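Local coordinates for protein Dot/Icm T4SS effector (Legionella pneumophila subsp. pneumophila, PDB 4HFV) that is of unknown molecular function but is a putative Dot/Icm type IV secretion effector, probably delivered into the host cell and perhaps linked to metaeffector activity, at residues 16-19 against 20-24; 47-50 against 51-54; 61-64 against 65-68; 131-134 against 135-139; 157-161 against 162-166. All coordinates share one frame; numbering follows the deposited sequence. Where two conformers were deposited one is given.

Contact 1: 16-19 against 20-24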
loop_
_atom_site.group_PDB
_atom_site.type_symbol
_atom_site.label_atom_id
_atom_site.label_comp_id
_atom_site.label_asym_id
_atom_site.label_seq_id
_atom_site.Cartn_x
_atom_site.Cartn_y
_atom_site.Cartn_z
ATOM N N ILE A 16 7.369 13.824 -25.459
ATOM C CA ILE A 16 6.922 12.460 -25.672
ATOM C C ILE A 16 6.198 12.376 -27.016
ATOM O O ILE A 16 6.357 11.415 -27.759
ATOM C CB ILE A 16 6.017 11.974 -24.512
ATOM C CG1 ILE A 16 6.872 11.661 -23.277
ATOM C CG2 ILE A 16 5.194 10.733 -24.919
ATOM C CD1 ILE A 16 6.047 11.436 -22.077
ATOM N N ARG A 17 5.395 13.390 -27.326
ATOM C CA ARG A 17 4.664 13.392 -28.577
ATOM C C ARG A 17 5.720 13.460 -29.705
ATOM O O ARG A 17 5.563 12.793 -30.734
ATOM C CB ARG A 17 3.679 14.574 -28.651
ATOM C CG ARG A 17 2.405 14.388 -27.785
ATOM C CD ARG A 17 1.392 15.532 -27.938
ATOM N NE ARG A 17 1.258 15.870 -29.344
ATOM C CZ ARG A 17 0.350 15.351 -30.176
ATOM N NH1 ARG A 17 -0.592 14.518 -29.741
ATOM N NH2 ARG A 17 0.382 15.678 -31.461
ATOM N N GLU A 18 6.800 14.225 -29.497
ATOM C CA GLU A 18 7.803 14.358 -30.557
ATOM C C GLU A 18 8.484 13.000 -30.792
ATOM O O GLU A 18 8.692 12.602 -31.967
ATOM C CB GLU A 18 8.845 15.426 -30.275
ATOM C CG GLU A 18 9.841 15.655 -31.489
ATOM C CD GLU A 18 9.170 15.777 -32.891
ATOM O OE1 GLU A 18 8.132 16.467 -33.028
ATOM O OE2 GLU A 18 9.689 15.173 -33.870
ATOM N N SER A 19 8.804 12.288 -29.715
ATOM C CA SER A 19 9.466 10.996 -29.858
ATOM C C SER A 19 8.548 9.960 -30.525
ATOM O O SER A 19 9.008 9.062 -31.239
ATOM C CB SER A 19 9.998 10.517 -28.504
ATOM O OG SER A 19 10.946 11.453 -27.995
ATOM N N ILE A 20 7.250 10.092 -30.322
ATOM C CA ILE A 20 6.309 9.144 -30.924
ATOM C C ILE A 20 6.267 9.382 -32.431
ATOM O O ILE A 20 6.333 8.441 -33.246
ATOM C CB ILE A 20 4.945 9.268 -30.297
ATOM C CG1 ILE A 20 4.981 8.678 -28.880
ATOM C CG2 ILE A 20 3.869 8.569 -31.160
ATOM C CD1 ILE A 20 3.741 9.001 -28.043
ATOM N N ILE A 21 6.158 10.648 -32.809
ATOM C CA ILE A 21 6.248 11.037 -34.231
ATOM C C ILE A 21 7.530 10.494 -34.892
ATOM O O ILE A 21 7.522 10.030 -36.038
ATOM C CB ILE A 21 6.160 12.563 -34.318
ATOM C CG1 ILE A 21 4.693 12.996 -34.020
ATOM C CG2 ILE A 21 6.649 13.072 -35.659
ATOM C CD1 ILE A 21 4.538 14.444 -33.782
ATOM N N THR A 22 8.642 10.569 -34.177
ATOM C CA THR A 22 9.917 10.145 -34.746
ATOM C C THR A 22 9.886 8.620 -34.921
ATOM O O THR A 22 10.292 8.104 -35.945
ATOM C CB THR A 22 11.084 10.584 -33.815
ATOM O OG1 THR A 22 11.170 12.018 -33.864
ATOM C CG2 THR A 22 12.435 9.951 -34.280
ATOM N N LEU A 23 9.366 7.921 -33.908
ATOM C CA LEU A 23 9.201 6.455 -33.949
ATOM C C LEU A 23 8.354 6.040 -35.155
ATOM O O LEU A 23 8.691 5.115 -35.881
ATOM C CB LEU A 23 8.537 5.939 -32.630
ATOM C CG LEU A 23 8.563 4.402 -32.444
ATOM C CD1 LEU A 23 10.040 3.877 -32.376
ATOM C CD2 LEU A 23 7.778 3.969 -31.207
ATOM N N ILE A 24 7.245 6.724 -35.367
ATOM C CA ILE A 24 6.378 6.447 -36.492
ATOM C C ILE A 24 7.141 6.632 -37.824
ATOM O O ILE A 24 7.094 5.778 -38.721
ATOM C CB ILE A 24 5.123 7.367 -36.447
ATOM C CG1 ILE A 24 4.149 6.913 -35.335
ATOM C CG2 ILE A 24 4.377 7.360 -37.778
ATOM C CD1 ILE A 24 3.171 8.013 -34.903
#
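Ile16 and Ile20 sit one turn apart on helix 9-27, an amphipathic alpha helix whose buried stripe they share, whereas Glu18 and Thr22 lie toward solvent. The two isoleucines meet branch to tip: CG2 of Ile16 approaches CD1 of Ile20 at 3.9 Å. In Ile20 the CG1 arm stands anti to the carbonyl carbon (chi1 -73°), which lays it along the preceding turn with CG1 3.3 Å from Ile16 O. Beta-branched residues suit this wall, since they fill it close to the backbone; Ile20 goes on to pack against Val53 and Leu57 of helix 49-64. Behind the side chains run regular i to i+4 bonds, the straightest from Ile21 N to Arg17 O (3.0 Å, 176°), while Leu23 N reaches Ser19 O at 2.9 Å. Arg17 turns away and gives NH2 to Glu35 O, and Ser19 is small enough to lie beside Phe102 and Ser105. On the outer side the Glu18 chain folds at chi2 and carries its carboxylate over Ile21 and Thr22. Thr22 holds OG1 beside its own backbone N (chi1 -68°), which places this OG1 3.2 Å from Glu18 O and 3.5 Å from Glu18 OE2.

Contact 2: 47-50 against 51-54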
loop_
_atom_site.group_PDB
_atom_site.type_symbol
_atom_site.label_atom_id
_atom_site.label_comp_id
_atom_site.label_asym_id
_atom_site.label_seq_id
_atom_site.Cartn_x
_atom_site.Cartn_y
_atom_site.Cartn_z
ATOM N N ARG A 47 4.675 -4.011 -33.016
ATOM C CA ARG A 47 3.582 -4.551 -32.195
ATOM C C ARG A 47 3.933 -4.330 -30.739
ATOM O O ARG A 47 3.112 -3.895 -29.924
ATOM C CB ARG A 47 3.347 -6.037 -32.530
ATOM C CG ARG A 47 2.306 -6.726 -31.647
ATOM C CD ARG A 47 1.745 -7.997 -32.290
ATOM N NE ARG A 47 0.880 -8.761 -31.381
ATOM C CZ ARG A 47 0.298 -9.917 -31.699
ATOM N NH1 ARG A 47 0.491 -10.441 -32.900
ATOM N NH2 ARG A 47 -0.473 -10.552 -30.822
ATOM N N GLU A 48 5.197 -4.527 -30.407
ATOM C CA GLU A 48 5.647 -4.296 -29.042
ATOM C C GLU A 48 5.452 -2.849 -28.520
ATOM O O GLU A 48 5.081 -2.605 -27.329
ATOM C CB GLU A 48 7.119 -4.668 -28.989
ATOM C CG GLU A 48 7.772 -4.496 -27.653
ATOM C CD GLU A 48 9.178 -5.090 -27.659
ATOM O OE1 GLU A 48 10.028 -4.623 -28.469
ATOM O OE2 GLU A 48 9.411 -6.043 -26.881
ATOM N N ARG A 49 5.751 -1.865 -29.359
ATOM C CA ARG A 49 5.677 -0.464 -28.946
ATOM C C ARG A 49 4.250 0.070 -28.989
ATOM O O ARG A 49 3.943 1.061 -28.365
ATOM C CB ARG A 49 6.560 0.414 -29.877
ATOM C CG ARG A 49 8.059 0.282 -29.628
ATOM C CD ARG A 49 8.614 0.989 -28.333
ATOM N NE ARG A 49 9.964 0.452 -28.179
ATOM C CZ ARG A 49 10.285 -0.587 -27.404
ATOM N NH1 ARG A 49 9.376 -1.167 -26.591
ATOM N NH2 ARG A 49 11.535 -1.035 -27.426
ATOM N N GLN A 50 3.389 -0.584 -29.757
ATOM C CA GLN A 50 2.032 -0.079 -29.944
ATOM C C GLN A 50 1.304 0.184 -28.624
ATOM O O GLN A 50 0.858 1.295 -28.409
ATOM C CB GLN A 50 1.216 -0.994 -30.863
ATOM C CG GLN A 50 1.636 -0.798 -32.308
ATOM C CD GLN A 50 0.889 -1.704 -33.267
ATOM O OE1 GLN A 50 -0.146 -2.250 -32.931
ATOM N NE2 GLN A 50 1.407 -1.844 -34.477
ATOM N N PRO A 51 1.241 -0.806 -27.712
ATOM C CA PRO A 51 0.464 -0.487 -26.513
ATOM C C PRO A 51 1.147 0.538 -25.624
ATOM O O PRO A 51 0.440 1.287 -24.922
ATOM C CB PRO A 51 0.274 -1.856 -25.808
ATOM C CG PRO A 51 1.326 -2.754 -26.350
ATOM C CD PRO A 51 1.650 -2.218 -27.756
ATOM N N GLN A 52 2.477 0.602 -25.631
ATOM C CA GLN A 52 3.149 1.605 -24.818
ATOM C C GLN A 52 2.808 2.992 -25.337
ATOM O O GLN A 52 2.503 3.909 -24.574
ATOM C CB GLN A 52 4.643 1.371 -24.845
ATOM C CG GLN A 52 5.027 0.028 -24.292
ATOM C CD GLN A 52 6.477 -0.295 -24.554
ATOM O OE1 GLN A 52 7.035 0.102 -25.579
ATOM N NE2 GLN A 52 7.114 -0.991 -23.608
ATOM N N VAL A 53 2.819 3.141 -26.656
ATOM C CA VAL A 53 2.493 4.414 -27.230
ATOM C C VAL A 53 1.056 4.820 -26.954
ATOM O O VAL A 53 0.825 5.951 -26.559
ATOM C CB VAL A 53 2.833 4.417 -28.783
ATOM C CG1 VAL A 53 2.224 5.583 -29.473
ATOM C CG2 VAL A 53 4.314 4.456 -28.957
ATOM N N LEU A 54 0.107 3.888 -27.108
ATOM C CA LEU A 54 -1.310 4.186 -26.877
ATOM C C LEU A 54 -1.592 4.504 -25.406
ATOM O O LEU A 54 -2.362 5.426 -25.078
ATOM C CB LEU A 54 -2.214 3.057 -27.416
ATOM C CG LEU A 54 -2.174 2.865 -28.949
ATOM C CD1 LEU A 54 -2.935 1.592 -29.369
ATOM C CD2 LEU A 54 -2.793 4.070 -29.575
HETATM O O HOH W 1 9.329 -3.055 -24.008
#
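Arg49 and Gln52 join side chains early in helix 49-64, where a polar bridge lies over the backbone of the turn. The arginine bends at chi2 (-74°) and comes back over the turn, while the glutamine runs out extended to meet it. NH1 of Arg49 donates to OE1 of Gln52 at 2.8 Å with the oxygen at the guanidinium edge, the two flat groups being only 20° apart. One water completes the bridge, accepting from Arg49 NH1 at 3.2 Å and from Gln52 NE2 at 3.1 Å; Arg49 NE holds a citrate, probably from the crystallisation liquor. Packing is tight beneath: Pro51, suited to a helix opening because it lacks an N-H, brings CD to 3.1 Å from Arg47 O, and CG2 of the buried Val53 lies 3.5 Å from Arg49 O. Bonds from Val53 N to Arg49 O and from Leu54 N to Gln50 O hold the turn. The loose side belongs to the exposed Arg47 and Glu48; Glu48 OE1 feels Arg49 NH1 only through charge, in a long salt bridge with the oxygen well off the guanidinium plane. Around this turn, Arg49 rests on Leu23 of helix 9-27, Gln52 touches Ile84 and Ile88 of helix 70-90, and Arg49 also meets Ile88.

Contact 3: 61-64 against 65-68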
loop_
_atom_site.group_PDB
_atom_site.type_symbol
_atom_site.label_atom_id
_atom_site.label_comp_id
_atom_site.label_asym_id
_atom_site.label_seq_id
_atom_site.Cartn_x
_atom_site.Cartn_y
_atom_site.Cartn_z
ATOM N N GLU A 61 -4.168 12.452 -23.005
ATOM C CA GLU A 61 -5.551 12.911 -23.263
ATOM C C GLU A 61 -6.355 13.045 -21.941
ATOM O O GLU A 61 -7.137 13.992 -21.729
ATOM C CB GLU A 61 -6.234 11.890 -24.193
ATOM C CG GLU A 61 -7.678 12.225 -24.642
ATOM C CD GLU A 61 -8.415 11.012 -25.254
ATOM O OE1 GLU A 61 -7.764 10.006 -25.599
ATOM O OE2 GLU A 61 -9.658 11.046 -25.385
ATOM N N LEU A 62 -6.190 12.089 -21.047
ATOM C CA LEU A 62 -7.009 12.077 -19.829
ATOM C C LEU A 62 -6.535 13.183 -18.876
ATOM O O LEU A 62 -7.338 13.921 -18.293
ATOM C CB LEU A 62 -6.986 10.695 -19.152
ATOM C CG LEU A 62 -7.718 9.546 -19.894
ATOM C CD1 LEU A 62 -7.396 8.173 -19.278
ATOM C CD2 LEU A 62 -9.209 9.779 -19.947
ATOM N N LEU A 63 -5.227 13.312 -18.726
ATOM C CA LEU A 63 -4.695 14.401 -17.909
ATOM C C LEU A 63 -5.101 15.764 -18.466
ATOM O O LEU A 63 -5.484 16.654 -17.705
ATOM C CB LEU A 63 -3.175 14.265 -17.770
ATOM C CG LEU A 63 -2.736 13.027 -16.987
ATOM C CD1 LEU A 63 -1.293 12.744 -17.111
ATOM C CD2 LEU A 63 -3.119 13.142 -15.462
ATOM N N ASP A 64 -5.034 15.915 -19.793
ATOM C CA ASP A 64 -5.437 17.151 -20.449
ATOM C C ASP A 64 -6.888 17.495 -20.097
ATOM O O ASP A 64 -7.203 18.641 -19.878
ATOM C CB ASP A 64 -5.335 17.032 -21.963
ATOM C CG ASP A 64 -3.897 17.135 -22.482
ATOM O OD1 ASP A 64 -2.965 17.316 -21.676
ATOM O OD2 ASP A 64 -3.705 17.034 -23.728
ATOM N N ASN A 65 -7.748 16.481 -20.033
ATOM C CA ASN A 65 -9.166 16.659 -19.685
ATOM C C ASN A 65 -9.417 16.691 -18.182
ATOM O O ASN A 65 -10.572 16.797 -17.744
ATOM C CB ASN A 65 -10.001 15.502 -20.220
ATOM C CG ASN A 65 -10.033 15.415 -21.728
ATOM O OD1 ASN A 65 -9.708 16.362 -22.441
ATOM N ND2 ASN A 65 -10.459 14.255 -22.227
ATOM N N SER A 66 -8.373 16.536 -17.372
ATOM C CA SER A 66 -8.594 16.457 -15.930
ATOM C C SER A 66 -8.626 17.839 -15.285
ATOM O O SER A 66 -8.313 18.840 -15.922
ATOM C CB SER A 66 -7.557 15.586 -15.262
ATOM O OG SER A 66 -6.338 16.260 -15.097
ATOM N N SER A 67 -9.038 17.867 -14.020
ATOM C CA SER A 67 -9.010 19.076 -13.212
ATOM C C SER A 67 -7.755 19.116 -12.333
ATOM O O SER A 67 -7.665 19.920 -11.397
ATOM C CB SER A 67 -10.257 19.099 -12.309
ATOM O OG SER A 67 -10.347 17.904 -11.524
ATOM N N LYS A 68 -6.804 18.230 -12.616
ATOM C CA LYS A 68 -5.605 18.114 -11.785
ATOM C C LYS A 68 -4.730 19.370 -11.873
ATOM O O LYS A 68 -4.709 20.058 -12.898
ATOM C CB LYS A 68 -4.794 16.877 -12.168
ATOM C CG LYS A 68 -5.374 15.534 -11.701
ATOM C CD LYS A 68 -4.442 14.367 -12.080
ATOM C CE LYS A 68 -4.895 13.049 -11.445
ATOM N NZ LYS A 68 -6.234 12.627 -11.975
HETATM O O HOH W 2 -8.891 20.171 -17.890
#
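Leu63 O is gripped twice by Ser66, at the place where helix 49-64 gives way to the loop before helix 70-90. The serine hydroxyl OG donates to Leu63 O at 2.8 Å, in the carbonyl plane and on a lone pair, while Ser66 N reaches the same Leu63 O at 2.9 Å from above that plane. Both bonds come from one residue because OG lies between the backbone N and the carbonyl carbon (chi1 78°), folded back over the last turn. An i to i+3 bond, Ser66 N to Leu63 O, replaces the i to i+4 one: Ser66 N faces Leu62 O at too poor an angle, although Asn65 N still bonds to Glu61 O at 3.1 Å. The same hydroxyl oxygen accepts from Lys68 N at 3.2 Å, an ST turn that fixes how the chain leaves. Serine suits the spot, since its short hydroxyl can donate backward and accept from ahead. Outward, Asp64 ties the turn to helix 9-27 through Lys13 and Tyr9. Leu63 packs on Val76 of helix 70-90, and both Leu62 and Leu63 lie against Phe133 of helix 120-136.

Contact 4: 131-134 against 135-139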
loop_
_atom_site.group_PDB
_atom_site.type_symbol
_atom_site.label_atom_id
_atom_site.label_comp_id
_atom_site.label_asym_id
_atom_site.label_seq_id
_atom_site.Cartn_x
_atom_site.Cartn_y
_atom_site.Cartn_z
ATOM N N GLU A 131 -0.380 4.428 -10.246
ATOM C CA GLU A 131 -1.382 3.422 -9.872
ATOM C C GLU A 131 -2.750 4.025 -9.507
ATOM O O GLU A 131 -3.779 3.534 -9.980
ATOM C CB GLU A 131 -0.881 2.545 -8.745
ATOM C CG GLU A 131 -1.820 1.392 -8.425
ATOM C CD GLU A 131 -1.793 1.029 -6.989
ATOM O OE1 GLU A 131 -0.686 1.094 -6.401
ATOM O OE2 GLU A 131 -2.863 0.671 -6.455
ATOM N N LYS A 132 -2.783 5.089 -8.709
ATOM C CA LYS A 132 -4.060 5.728 -8.358
ATOM C C LYS A 132 -4.772 6.227 -9.617
ATOM O O LYS A 132 -6.004 6.036 -9.826
ATOM C CB LYS A 132 -3.835 6.909 -7.398
ATOM C CG LYS A 132 -3.933 6.584 -5.923
ATOM C CD LYS A 132 -3.665 7.840 -5.075
ATOM C CE LYS A 132 -2.335 7.757 -4.293
ATOM N NZ LYS A 132 -2.413 6.842 -3.109
ATOM N N PHE A 133 -4.005 6.911 -10.462
ATOM C CA PHE A 133 -4.533 7.440 -11.682
ATOM C C PHE A 133 -5.185 6.347 -12.511
ATOM O O PHE A 133 -6.341 6.497 -12.937
ATOM C CB PHE A 133 -3.401 8.134 -12.481
ATOM C CG PHE A 133 -3.750 8.422 -13.880
ATOM C CD1 PHE A 133 -4.436 9.591 -14.223
ATOM C CD2 PHE A 133 -3.364 7.542 -14.885
ATOM C CE1 PHE A 133 -4.735 9.850 -15.561
ATOM C CE2 PHE A 133 -3.666 7.795 -16.208
ATOM C CZ PHE A 133 -4.335 8.940 -16.544
ATOM N N LEU A 134 -4.486 5.233 -12.713
ATOM C CA LEU A 134 -5.071 4.152 -13.508
ATOM C C LEU A 134 -6.364 3.578 -12.875
ATOM O O LEU A 134 -7.363 3.300 -13.565
ATOM C CB LEU A 134 -4.029 3.039 -13.775
ATOM C CG LEU A 134 -2.852 3.400 -14.720
ATOM C CD1 LEU A 134 -1.848 2.315 -14.719
ATOM C CD2 LEU A 134 -3.249 3.640 -16.163
ATOM N N ARG A 135 -6.343 3.368 -11.575
ATOM C CA ARG A 135 -7.539 2.895 -10.857
ATOM C C ARG A 135 -8.709 3.858 -11.058
ATOM O O ARG A 135 -9.858 3.435 -11.239
ATOM C CB ARG A 135 -7.234 2.714 -9.365
ATOM C CG ARG A 135 -6.389 1.460 -9.030
ATOM C CD ARG A 135 -6.523 1.086 -7.504
ATOM N NE ARG A 135 -5.601 1.834 -6.654
ATOM C CZ ARG A 135 -5.916 2.891 -5.903
ATOM N NH1 ARG A 135 -4.965 3.492 -5.191
ATOM N NH2 ARG A 135 -7.167 3.343 -5.844
ATOM N N SER A 136 -8.401 5.152 -11.113
ATOM C CA SER A 136 -9.445 6.164 -11.278
ATOM C C SER A 136 -10.096 6.062 -12.661
ATOM O O SER A 136 -11.196 6.557 -12.849
ATOM C CB SER A 136 -8.903 7.577 -11.018
ATOM O OG SER A 136 -8.266 8.105 -12.187
ATOM N N HIS A 137 -9.417 5.383 -13.597
ATOM C CA HIS A 137 -9.902 5.214 -14.959
ATOM C C HIS A 137 -10.204 3.759 -15.262
ATOM O O HIS A 137 -10.436 3.431 -16.401
ATOM C CB HIS A 137 -8.909 5.766 -15.994
ATOM C CG HIS A 137 -8.774 7.251 -15.939
ATOM N ND1 HIS A 137 -9.802 8.097 -16.291
ATOM C CD2 HIS A 137 -7.769 8.045 -15.486
ATOM C CE1 HIS A 137 -9.429 9.348 -16.082
ATOM N NE2 HIS A 137 -8.201 9.343 -15.584
ATOM N N VAL A 138 -10.258 2.910 -14.233
ATOM C CA VAL A 138 -10.706 1.540 -14.410
ATOM C C VAL A 138 -11.950 1.217 -13.541
ATOM O O VAL A 138 -12.887 0.576 -13.993
ATOM C CB VAL A 138 -9.561 0.557 -14.087
ATOM C CG1 VAL A 138 -10.039 -0.892 -14.198
ATOM C CG2 VAL A 138 -8.355 0.804 -15.040
ATOM N N TYR A 139 -11.945 1.656 -12.292
ATOM C CA TYR A 139 -13.009 1.310 -11.336
ATOM C C TYR A 139 -13.875 2.501 -10.936
ATOM O O TYR A 139 -13.402 3.615 -10.795
ATOM C CB TYR A 139 -12.390 0.744 -10.079
ATOM C CG TYR A 139 -11.414 -0.382 -10.343
ATOM C CD1 TYR A 139 -11.850 -1.589 -10.860
ATOM C CD2 TYR A 139 -10.056 -0.233 -10.066
ATOM C CE1 TYR A 139 -10.977 -2.623 -11.065
ATOM C CE2 TYR A 139 -9.177 -1.250 -10.287
ATOM C CZ TYR A 139 -9.643 -2.447 -10.775
ATOM O OH TYR A 139 -8.764 -3.453 -11.022
#
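Arg135 answers Glu131 across the last turn of helix 120-136, an i to i+4 salt bridge along an alpha helix. From the helix backbone its CB rests 3.6 Å from Lys132 O, and CG passes 3.5 Å from Glu131 O. CD of Arg135 comes within 3.8 Å of Glu131 OE2, and the chain then bends at chi3 (-84°), which turns NE toward the carboxylate. NE donates to Glu131 OE2 at 3.0 Å along an almost straight path (171°), from within the guanidinium plane but onto the anti side of the carboxylate, well out of its plane. At CZ the guanidinium spreads, with Lys132 CA over the rim of one face, and NH1 passes 3.3 Å from CG of Lys132. NH2 finally bonds to Ser142 O, so arginine, long and with several N-H donors, also ties the helix to the loop beyond. Glu131 itself touches Ser169, seen to bind succinate, which probably comes from the crystallisation liquor. As the helix runs out, Ser136 OG donates to Phe133 O at 2.6 Å, in the carbonyl plane on a lone pair. Phe133 also touches Thr59 of helix 49-64. His137 turns its edge to the Phe133 ring face, an offset edge-to-face pair with centroids 4.8 Å apart and planes at 64°; CD2 of His137 stands 3.5 Å above the Phe133 ring plane, toward its rim.

Contact 5: 157-161 against 162-166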
loop_
_atom_site.group_PDB
_atom_site.type_symbol
_atom_site.label_atom_id
_atom_site.label_comp_id
_atom_site.label_asym_id
_atom_site.label_seq_id
_atom_site.Cartn_x
_atom_site.Cartn_y
_atom_site.Cartn_z
ATOM N N LYS A 157 -5.512 -2.765 -27.056
ATOM C CA LYS A 157 -5.079 -4.069 -27.491
ATOM C C LYS A 157 -3.659 -4.330 -27.020
ATOM O O LYS A 157 -2.770 -3.447 -27.132
ATOM C CB LYS A 157 -5.163 -4.191 -29.004
ATOM C CG LYS A 157 -5.133 -5.632 -29.515
ATOM C CD LYS A 157 -5.214 -5.696 -31.048
ATOM C CE LYS A 157 -3.982 -5.069 -31.697
ATOM N NZ LYS A 157 -4.088 -4.972 -33.186
ATOM N N HIS A 158 -3.471 -5.549 -26.526
ATOM C CA HIS A 158 -2.184 -6.088 -26.107
ATOM C C HIS A 158 -1.689 -5.377 -24.893
ATOM O O HIS A 158 -0.484 -5.364 -24.607
ATOM C CB HIS A 158 -1.166 -6.024 -27.266
ATOM C CG HIS A 158 -1.542 -6.909 -28.399
ATOM N ND1 HIS A 158 -2.132 -8.142 -28.203
ATOM C CD2 HIS A 158 -1.491 -6.723 -29.737
ATOM C CE1 HIS A 158 -2.405 -8.686 -29.373
ATOM N NE2 HIS A 158 -2.020 -7.849 -30.320
ATOM N N TYR A 159 -2.640 -4.786 -24.180
ATOM C CA TYR A 159 -2.355 -4.118 -22.924
ATOM C C TYR A 159 -3.362 -4.558 -21.833
ATOM O O TYR A 159 -4.561 -4.638 -22.087
ATOM C CB TYR A 159 -2.406 -2.605 -23.111
ATOM C CG TYR A 159 -2.144 -1.850 -21.845
ATOM C CD1 TYR A 159 -0.907 -1.887 -21.227
ATOM C CD2 TYR A 159 -3.151 -1.091 -21.249
ATOM C CE1 TYR A 159 -0.686 -1.193 -20.020
ATOM C CE2 TYR A 159 -2.936 -0.392 -20.093
ATOM C CZ TYR A 159 -1.696 -0.441 -19.473
ATOM O OH TYR A 159 -1.545 0.269 -18.286
ATOM N N SER A 160 -2.863 -4.847 -20.636
ATOM C CA SER A 160 -3.718 -5.118 -19.471
ATOM C C SER A 160 -3.491 -4.064 -18.382
ATOM O O SER A 160 -2.491 -4.090 -17.682
ATOM C CB SER A 160 -3.443 -6.493 -18.884
ATOM O OG SER A 160 -4.247 -6.683 -17.706
ATOM N N VAL A 161 -4.414 -3.114 -18.285
ATOM C CA VAL A 161 -4.307 -2.048 -17.311
ATOM C C VAL A 161 -4.327 -2.636 -15.889
ATOM O O VAL A 161 -3.630 -2.139 -14.993
ATOM C CB VAL A 161 -5.396 -0.998 -17.530
ATOM C CG1 VAL A 161 -6.835 -1.572 -17.257
ATOM C CG2 VAL A 161 -5.177 0.248 -16.673
ATOM N N VAL A 162 -5.058 -3.735 -15.680
ATOM C CA VAL A 162 -5.078 -4.330 -14.333
ATOM C C VAL A 162 -3.737 -4.950 -13.976
ATOM O O VAL A 162 -3.273 -4.808 -12.847
ATOM C CB VAL A 162 -6.206 -5.385 -14.164
ATOM C CG1 VAL A 162 -6.139 -6.034 -12.800
ATOM C CG2 VAL A 162 -7.537 -4.731 -14.358
ATOM N N ASP A 163 -3.101 -5.622 -14.935
ATOM C CA ASP A 163 -1.751 -6.147 -14.729
ATOM C C ASP A 163 -0.819 -5.010 -14.305
ATOM O O ASP A 163 -0.008 -5.157 -13.414
ATOM C CB ASP A 163 -1.207 -6.782 -16.003
ATOM C CG ASP A 163 -1.724 -8.202 -16.221
ATOM O OD1 ASP A 163 -2.312 -8.797 -15.290
ATOM O OD2 ASP A 163 -1.530 -8.720 -17.327
ATOM N N ASP A 164 -0.946 -3.871 -14.963
ATOM C CA ASP A 164 -0.141 -2.706 -14.619
ATOM C C ASP A 164 -0.441 -2.144 -13.213
ATOM O O ASP A 164 0.474 -1.790 -12.460
ATOM C CB ASP A 164 -0.321 -1.615 -15.705
ATOM C CG ASP A 164 0.868 -1.512 -16.635
ATOM O OD1 ASP A 164 1.761 -2.403 -16.644
ATOM O OD2 ASP A 164 0.862 -0.530 -17.406
ATOM N N ILE A 165 -1.712 -2.076 -12.838
ATOM C CA ILE A 165 -2.068 -1.671 -11.468
ATOM C C ILE A 165 -1.447 -2.586 -10.403
ATOM O O ILE A 165 -0.836 -2.093 -9.450
ATOM C CB ILE A 165 -3.567 -1.578 -11.322
ATOM C CG1 ILE A 165 -4.050 -0.342 -12.082
ATOM C CG2 ILE A 165 -3.993 -1.474 -9.809
ATOM C CD1 ILE A 165 -5.516 -0.393 -12.490
ATOM N N LEU A 166 -1.553 -3.906 -10.585
ATOM C CA LEU A 166 -0.931 -4.861 -9.670
ATOM C C LEU A 166 0.580 -4.701 -9.622
ATOM O O LEU A 166 1.175 -4.675 -8.546
ATOM C CB LEU A 166 -1.264 -6.300 -10.091
ATOM C CG LEU A 166 -2.764 -6.649 -9.991
ATOM C CD1 LEU A 166 -3.083 -7.872 -10.778
ATOM C CD2 LEU A 166 -3.196 -6.824 -8.531
HETATM O O HOH W 3 -6.655 -5.396 -17.457
#
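Tyr159 and Asp164 make a short polar link at this helix start: the phenol OH of Tyr159 donates to Asp164 OD2 at 2.7 Å. The oxygen lies near the ring plane, at its edge, while ring and carboxylate planes stand 78° apart. Beside it, Ser160 is the N-cap of helix 161-188. With OG anti to its backbone N (chi1 177°), the hydroxyl oxygen faces down the helix and accepts from Asp163 N at 3.2 Å. Serine suits a cap, offering a short acceptor to an N-H that has no carbonyl behind it. A water extends the cap, lying 2.7 Å from Ser160 OG and accepting from Val162 N at 2.9 Å. The backbone then takes over: Asp164 N bonds to Ser160 O at 3.1 Å and Ile165 N to Val161 O at 2.9 Å. Outside this shell, Val161 and Ile165 are pressed against Leu134 of helix 120-136, Val162 and Ile165 also against Ile180 of the second subunit, and Tyr159 against Pro51 and Val55. Tyr83 bonds through its OH to Asp164 OD1. Hydrogen-bonded to two phenol hydroxyls, the buried Asp164 probably remains a carboxylate; close to the helix start, its charge may be eased slightly by the helix dipole.

From the N terminus the five contacts follow in series; each is local, so none closes a long loop and none nests in or crosses another. Contact 1 lies on helix 9-27, contacts 2 and 3 near the two ends of helix 49-64, contact 4 where helix 120-136 runs out, and contact 5 where helix 161-188 begins. Contacts between them come from the packing of this all-helical fold. Contact 1 leans on contact 2, contact 2 also meets the loop part of contact 5, and contact 3 packs on contact 4. Contact 4 touches contact 5, their centres about 11 Å apart, whereas contacts 1 and 4 lie on opposite sides of the chain's centre.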